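Local coordinates for possible transcriptional regulator, ArsR family protein (Rhodococcus sp. RHA1, PDB 3F6V) that probably binds DNA and regulates transcription as a dimeric winged helix-turn-helix protein of the ArsR family, at residues L100-K105 against R113-G118; S69-V74 against F109-L114. All blocks are in the same frame, centred on the assembly; numbering follows the deposited sequence.

How the contacts relate
Followed from the N terminus, the chain leaves helix 58-66 and runs into 69-74, the first half of contact 2. It then passes through helices 74-78 and 85-97 before 100-105 opens contact 1. The hairpin turn brings it back along 109-114, which serves both contacts. Contact 1 closes the short hairpin loop and lies inside the much longer loop closed by contact 2; both use the returning strand, and contact 1 continues into helix 116-129. Strand 109-114 is thus the middle one of a three-stranded antiparallel sheet, with 72-73 and 101-106 along its two edges. Across it, Arg104 of contact 1 forms a salt bridge with Glu71 of contact 2.

Contact 1: residues L100-K105 against R113-G118; sequences LVTPRK and RLDPQG
Thr102 and Arg113 bond to each other in both directions, Thr102 N giving to Arg113 O at 2.8 Å and Arg113 N to Thr102 O at 3.1 Å. Two residues further along, Asp115 N reaches Leu100 O at 2.9 Å with a straight N-H (169°), although it comes in from above the carbonyl plane. This last bond holds the exit of strand 109-114 where the chain turns into helix 116-129. Asp115 is the N-cap of that helix, its OD1 accepting from Gln117 N at 2.9 Å. A water accepts from Arg113 NH1, in the guanidinium plane at its edge, and lies where it can donate to Thr102 O.

Arg113 CG stands between the backbone N and the carbonyl carbon (chi1 67°) and the chain then runs extended, which carries the guanidinium across Thr102. Thr102 CG2 sits over one face, 3.5 Å from Arg113 NH2 and displaced toward the rim. On the strand of Thr102, the Arg104 head turns to Glu71, with which it forms a salt bridge. Where the side chains diverge, Val101 CG1 still meets Leu114 CD2 at 4.1 Å. Leu100 lays CD2 against Gly118 O at 3.4 Å, packing the residue just before strand 101-106 onto the first turn of the helix. Leu95 of helix 85-97 touches both Leu100 and Val101, while Leu137 of the second subunit packs on Leu114. The paired strands 101-106 and 109-114 form the beta hairpin known as the wing of the winged helix-turn-helix fold, here joined at its base to the following helix.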
loop_
_atom_site.group_PDB
_atom_site.type_symbol
_atom_site.label_atom_id
_atom_site.label_comp_id
_atom_site.label_asym_id
_atom_site.label_seq_id
_atom_site.Cartn_x
_atom_site.Cartn_y
_atom_site.Cartn_z
ATOM N N LEU A 100 8.440 -10.647 2.733
ATOM C CA LEU A 100 7.659 -10.889 1.530
ATOM C C LEU A 100 8.408 -11.709 0.475
ATOM O O LEU A 100 7.772 -12.357 -0.351
ATOM C CB LEU A 100 7.207 -9.543 0.934
ATOM C CG LEU A 100 6.176 -8.791 1.787
ATOM C CD1 LEU A 100 6.050 -7.328 1.369
ATOM C CD2 LEU A 100 4.801 -9.506 1.586
ATOM N N VAL A 101 9.732 -11.623 0.513
ATOM C CA VAL A 101 10.576 -12.418 -0.411
ATOM C C VAL A 101 11.690 -13.049 0.397
ATOM O O VAL A 101 11.969 -12.630 1.533
ATOM C CB VAL A 101 11.142 -11.586 -1.588
ATOM C CG1 VAL A 101 10.011 -10.927 -2.383
ATOM C CG2 VAL A 101 12.096 -10.575 -1.129
ATOM N N THR A 102 12.365 -14.025 -0.220
ATOM C CA THR A 102 13.396 -14.812 0.463
ATOM C C THR A 102 14.555 -14.958 -0.520
ATOM O O THR A 102 14.310 -15.299 -1.673
ATOM C CB THR A 102 12.793 -16.228 0.797
ATOM O OG1 THR A 102 11.551 -16.044 1.529
ATOM C CG2 THR A 102 13.754 -17.033 1.609
ATOM N N PRO A 103 15.779 -14.702 -0.063
ATOM C CA PRO A 103 16.960 -14.801 -0.945
ATOM C C PRO A 103 17.625 -16.183 -0.847
ATOM O O PRO A 103 17.524 -16.867 0.171
ATOM C CB PRO A 103 17.914 -13.752 -0.337
ATOM C CG PRO A 103 17.606 -13.834 1.135
ATOM C CD PRO A 103 16.122 -14.079 1.245
ATOM N N ARG A 104 18.334 -16.529 -1.900
ATOM C CA ARG A 104 19.159 -17.775 -1.935
ATOM C C ARG A 104 20.348 -17.470 -2.810
ATOM O O ARG A 104 20.181 -16.877 -3.845
ATOM C CB ARG A 104 18.318 -18.915 -2.592
ATOM C CG ARG A 104 18.975 -20.280 -2.729
ATOM C CD ARG A 104 17.970 -21.280 -3.291
ATOM N NE ARG A 104 17.666 -21.072 -4.727
ATOM C CZ ARG A 104 18.373 -21.602 -5.736
ATOM N NH1 ARG A 104 19.433 -22.357 -5.478
ATOM N NH2 ARG A 104 18.029 -21.381 -7.008
ATOM N N LYS A 105 21.541 -17.906 -2.446
ATOM C CA LYS A 105 22.688 -17.737 -3.337
ATOM C C LYS A 105 23.110 -19.106 -3.879
ATOM O O LYS A 105 23.080 -20.099 -3.150
ATOM C CB LYS A 105 23.862 -17.022 -2.630
ATOM C CG LYS A 105 23.677 -15.514 -2.457
ATOM C CD LYS A 105 24.925 -14.843 -1.886
ATOM C CE LYS A 105 24.604 -13.501 -1.203
ATOM N NZ LYS A 105 25.712 -13.106 -0.262
ATOM N N ARG A 113 12.589 -15.273 -4.208
ATOM C CA ARG A 113 11.308 -15.938 -4.399
ATOM C C ARG A 113 10.297 -15.357 -3.396
ATOM O O ARG A 113 10.673 -14.869 -2.327
ATOM C CB ARG A 113 11.465 -17.452 -4.187
ATOM C CG ARG A 113 11.791 -17.869 -2.752
ATOM C CD ARG A 113 12.185 -19.361 -2.777
ATOM N NE ARG A 113 12.350 -19.914 -1.433
ATOM C CZ ARG A 113 13.457 -19.812 -0.695
ATOM N NH1 ARG A 113 14.557 -19.201 -1.176
ATOM N NH2 ARG A 113 13.494 -20.376 0.513
ATOM N N LEU A 114 9.026 -15.454 -3.751
ATOM C CA LEU A 114 7.969 -14.989 -2.849
ATOM C C LEU A 114 7.847 -15.870 -1.642
ATOM O O LEU A 114 8.005 -17.104 -1.731
ATOM C CB LEU A 114 6.611 -14.934 -3.587
ATOM C CG LEU A 114 6.537 -13.802 -4.617
ATOM C CD1 LEU A 114 5.392 -13.968 -5.560
ATOM C CD2 LEU A 114 6.504 -12.456 -3.949
ATOM N N ASP A 115 7.555 -15.245 -0.477
ATOM C CA ASP A 115 7.310 -15.993 0.745
ATOM C C ASP A 115 5.801 -15.967 1.061
ATOM O O ASP A 115 5.273 -14.894 1.441
ATOM C CB ASP A 115 8.091 -15.358 1.893
ATOM C CG ASP A 115 8.038 -16.171 3.147
ATOM O OD1 ASP A 115 7.151 -17.068 3.264
ATOM O OD2 ASP A 115 8.947 -15.948 4.005
ATOM N N PRO A 116 5.084 -17.107 0.945
ATOM C CA PRO A 116 3.654 -17.134 1.304
ATOM C C PRO A 116 3.341 -16.589 2.692
ATOM O O PRO A 116 2.261 -16.035 2.885
ATOM C CB PRO A 116 3.315 -18.621 1.243
ATOM C CG PRO A 116 4.252 -19.137 0.184
ATOM C CD PRO A 116 5.549 -18.419 0.398
ATOM N N GLN A 117 4.249 -16.748 3.658
ATOM C CA GLN A 117 3.959 -16.283 5.028
ATOM C C GLN A 117 3.743 -14.765 4.990
ATOM O O GLN A 117 2.835 -14.214 5.618
ATOM C CB GLN A 117 5.137 -16.583 5.935
ATOM C CG GLN A 117 5.432 -18.079 6.086
ATOM C CD GLN A 117 4.195 -18.854 6.482
ATOM O OE1 GLN A 117 3.650 -19.635 5.720
ATOM N NE2 GLN A 117 3.757 -18.655 7.718
ATOM N N GLY A 118 4.616 -14.069 4.284
ATOM C CA GLY A 118 4.533 -12.619 4.203
ATOM C C GLY A 118 3.352 -12.201 3.377
ATOM O O GLY A 118 2.668 -11.217 3.680
HETATM O O HOH W 1 15.083 -17.601 -3.527
#

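Contact 2: residues S69-V74 against F109-L114; sequences SGEQTV and FRYYRL
Gln72 and Tyr112 form an antiparallel hydrogen-bonded pair, with Gln72 N to Tyr112 O at 3.0 Å and Tyr112 N to Gln72 O at 2.8 Å. This adds the short strand 72-73 to the wing hairpin of the winged helix-turn-helix fold. Val74 N extends the ladder with a bond to Arg110 O at 3.2 Å, although Val74 already belongs to helix 74-78. Between these bonds Thr73 and Tyr111 make a non-hydrogen-bonded pair. CA-H...O contacts run alongside, from Glu71 to Tyr112 O, Thr73 to Arg110 O and Tyr111 to Gln72 O.

Thr73 and Tyr111 lie side by side, with Thr73 CG2 3.5 Å from Tyr111 CE1; the methyl also approaches the Phe109 ring. The Thr73 hydroxyl is used elsewhere: chi1 of 69° sets OG1 to accept from Asn76 N, so that Thr73 caps the helix it precedes. In the conformer described, Glu71 crosses Tyr111 at about a right angle, its CD 3.6 Å from Tyr111 CB and its carboxylate turned 28° from the ring plane. Arg104, the partner of that carboxylate, reaches over from strand 101-106 and makes a cation-pi contact with Tyr111. The same water that accepts from Arg113 NH1 can donate to Glu71 OE2; Glu71 OE2 and Arg113 NH1 are themselves 4.1 Å apart, beyond a salt bridge.

On the other face, in one of the two Arg110 conformers, NE donates to Tyr112 OH at 2.9 Å. Leu92 of helix 85-97 packs on both Tyr112 and Val74. Val74 CG2 meets the Tyr112 ring in its plane, at the edge, 3.4 Å from Tyr112 CE2.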
loop_
_atom_site.group_PDB
_atom_site.type_symbol
_atom_site.label_atom_id
_atom_site.label_comp_id
_atom_site.label_asym_id
_atom_site.label_seq_id
_atom_site.Cartn_x
_atom_site.Cartn_y
_atom_site.Cartn_z
ATOM N N SER A 69 5.931 -15.914 -11.259
ATOM C CA SER A 69 6.312 -16.921 -12.237
ATOM C C SER A 69 7.501 -17.785 -11.770
ATOM O O SER A 69 7.992 -18.645 -12.522
ATOM C CB SER A 69 6.640 -16.237 -13.561
ATOM O OG SER A 69 8.001 -15.867 -13.574
ATOM N N GLY A 70 7.947 -17.590 -10.529
ATOM C CA GLY A 70 8.964 -18.431 -9.925
ATOM C C GLY A 70 10.160 -17.618 -9.455
ATOM O O GLY A 70 10.277 -16.403 -9.737
ATOM N N GLU A 71 11.053 -18.333 -8.780
ATOM C CA GLU A 71 12.266 -17.767 -8.239
ATOM C C GLU A 71 13.130 -17.236 -9.381
ATOM O O GLU A 71 13.283 -17.906 -10.445
ATOM C CB GLU A 71 12.976 -18.859 -7.450
ATOM C CG GLU A 71 14.116 -18.409 -6.582
ATOM C CD GLU A 71 15.057 -19.566 -6.270
ATOM O OE1 GLU A 71 15.405 -20.328 -7.201
ATOM O OE2 GLU A 71 15.448 -19.725 -5.103
ATOM N N GLN A 72 13.649 -16.027 -9.210
ATOM C CA GLN A 72 14.435 -15.313 -10.245
ATOM C C GLN A 72 15.628 -14.562 -9.728
ATOM O O GLN A 72 15.681 -14.203 -8.537
ATOM C CB GLN A 72 13.528 -14.370 -11.018
ATOM C CG GLN A 72 12.461 -15.135 -11.823
ATOM C CD GLN A 72 11.336 -14.252 -12.291
ATOM O OE1 GLN A 72 11.537 -13.333 -13.095
ATOM N NE2 GLN A 72 10.116 -14.495 -11.752
ATOM N N THR A 73 16.611 -14.311 -10.613
ATOM C CA THR A 73 17.783 -13.579 -10.212
ATOM C C THR A 73 17.540 -12.122 -10.172
ATOM O O THR A 73 16.640 -11.536 -10.830
ATOM C CB THR A 73 18.984 -13.795 -11.155
ATOM O OG1 THR A 73 18.685 -13.177 -12.419
ATOM C CG2 THR A 73 19.255 -15.309 -11.341
ATOM N N VAL A 74 18.356 -11.508 -9.360
ATOM C CA VAL A 74 18.359 -10.078 -9.301
ATOM C C VAL A 74 18.507 -9.442 -10.696
ATOM O O VAL A 74 17.727 -8.603 -11.086
ATOM C CB VAL A 74 19.421 -9.569 -8.336
ATOM C CG1 VAL A 74 19.521 -8.098 -8.507
ATOM C CG2 VAL A 74 19.080 -9.925 -6.902
ATOM N N PHE A 109 25.011 -16.130 -8.703
ATOM C CA PHE A 109 23.659 -15.570 -8.817
ATOM C C PHE A 109 23.001 -15.456 -7.458
ATOM O O PHE A 109 23.200 -16.298 -6.589
ATOM C CB PHE A 109 22.761 -16.473 -9.664
ATOM C CG PHE A 109 23.227 -16.658 -11.064
ATOM C CD1 PHE A 109 23.006 -15.675 -12.007
ATOM C CD2 PHE A 109 23.889 -17.822 -11.432
ATOM C CE1 PHE A 109 23.450 -15.846 -13.317
ATOM C CE2 PHE A 109 24.316 -18.006 -12.725
ATOM C CZ PHE A 109 24.112 -17.001 -13.656
ATOM N N ARG A 110 22.197 -14.432 -7.288
ATOM C CA ARG A 110 21.409 -14.342 -6.087
ATOM C C ARG A 110 20.013 -14.468 -6.645
ATOM O O ARG A 110 19.669 -13.817 -7.639
ATOM C CB ARG A 110 21.591 -12.992 -5.428
ATOM C CG ARG A 110 20.853 -12.841 -4.133
ATOM C CD ARG A 110 21.511 -11.752 -3.342
ATOM N NE ARG A 110 20.852 -11.424 -2.085
ATOM C CZ ARG A 110 21.090 -12.033 -0.928
ATOM N NH1 ARG A 110 21.953 -13.039 -0.862
ATOM N NH2 ARG A 110 20.459 -11.634 0.163
ATOM N N TYR A 111 19.232 -15.321 -6.004
ATOM C CA TYR A 111 17.851 -15.590 -6.392
ATOM C C TYR A 111 16.881 -15.112 -5.329
ATOM O O TYR A 111 17.175 -15.214 -4.132
ATOM C CB TYR A 111 17.648 -17.087 -6.531
ATOM C CG TYR A 111 18.368 -17.714 -7.699
ATOM C CD1 TYR A 111 17.797 -17.779 -8.968
ATOM C CD2 TYR A 111 19.634 -18.240 -7.520
ATOM C CE1 TYR A 111 18.450 -18.421 -10.043
ATOM C CE2 TYR A 111 20.321 -18.836 -8.571
ATOM C CZ TYR A 111 19.739 -18.919 -9.807
ATOM O OH TYR A 111 20.452 -19.522 -10.850
ATOM N N TYR A 112 15.735 -14.607 -5.768
ATOM C CA TYR A 112 14.653 -14.212 -4.849
ATOM C C TYR A 112 13.392 -14.953 -5.216
ATOM O O TYR A 112 13.134 -15.220 -6.376
ATOM C CB TYR A 112 14.415 -12.708 -4.938
ATOM C CG TYR A 112 15.435 -11.939 -4.126
ATOM C CD1 TYR A 112 15.262 -11.753 -2.747
ATOM C CD2 TYR A 112 16.589 -11.461 -4.718
ATOM C CE1 TYR A 112 16.212 -11.106 -1.988
ATOM C CE2 TYR A 112 17.580 -10.772 -3.963
ATOM C CZ TYR A 112 17.386 -10.635 -2.588
ATOM O OH TYR A 112 18.309 -9.964 -1.824
ATOM N N ARG A 113 12.589 -15.273 -4.208
ATOM C CA ARG A 113 11.308 -15.938 -4.399
ATOM C C ARG A 113 10.297 -15.357 -3.396
ATOM O O ARG A 113 10.673 -14.869 -2.327
ATOM C CB ARG A 113 11.465 -17.452 -4.187
ATOM C CG ARG A 113 11.791 -17.869 -2.752
ATOM C CD ARG A 113 12.185 -19.361 -2.777
ATOM N NE ARG A 113 12.350 -19.914 -1.433
ATOM C CZ ARG A 113 13.457 -19.812 -0.695
ATOM N NH1 ARG A 113 14.557 -19.201 -1.176
ATOM N NH2 ARG A 113 13.494 -20.376 0.513
ATOM N N LEU A 114 9.026 -15.454 -3.751
ATOM C CA LEU A 114 7.969 -14.989 -2.849
ATOM C C LEU A 114 7.847 -15.870 -1.642
ATOM O O LEU A 114 8.005 -17.104 -1.731
ATOM C CB LEU A 114 6.611 -14.934 -3.587
ATOM C CG LEU A 114 6.537 -13.802 -4.617
ATOM C CD1 LEU A 114 5.392 -13.968 -5.560
ATOM C CD2 LEU A 114 6.504 -12.456 -3.949
HETATM O O HOH W 1 15.083 -17.601 -3.527
#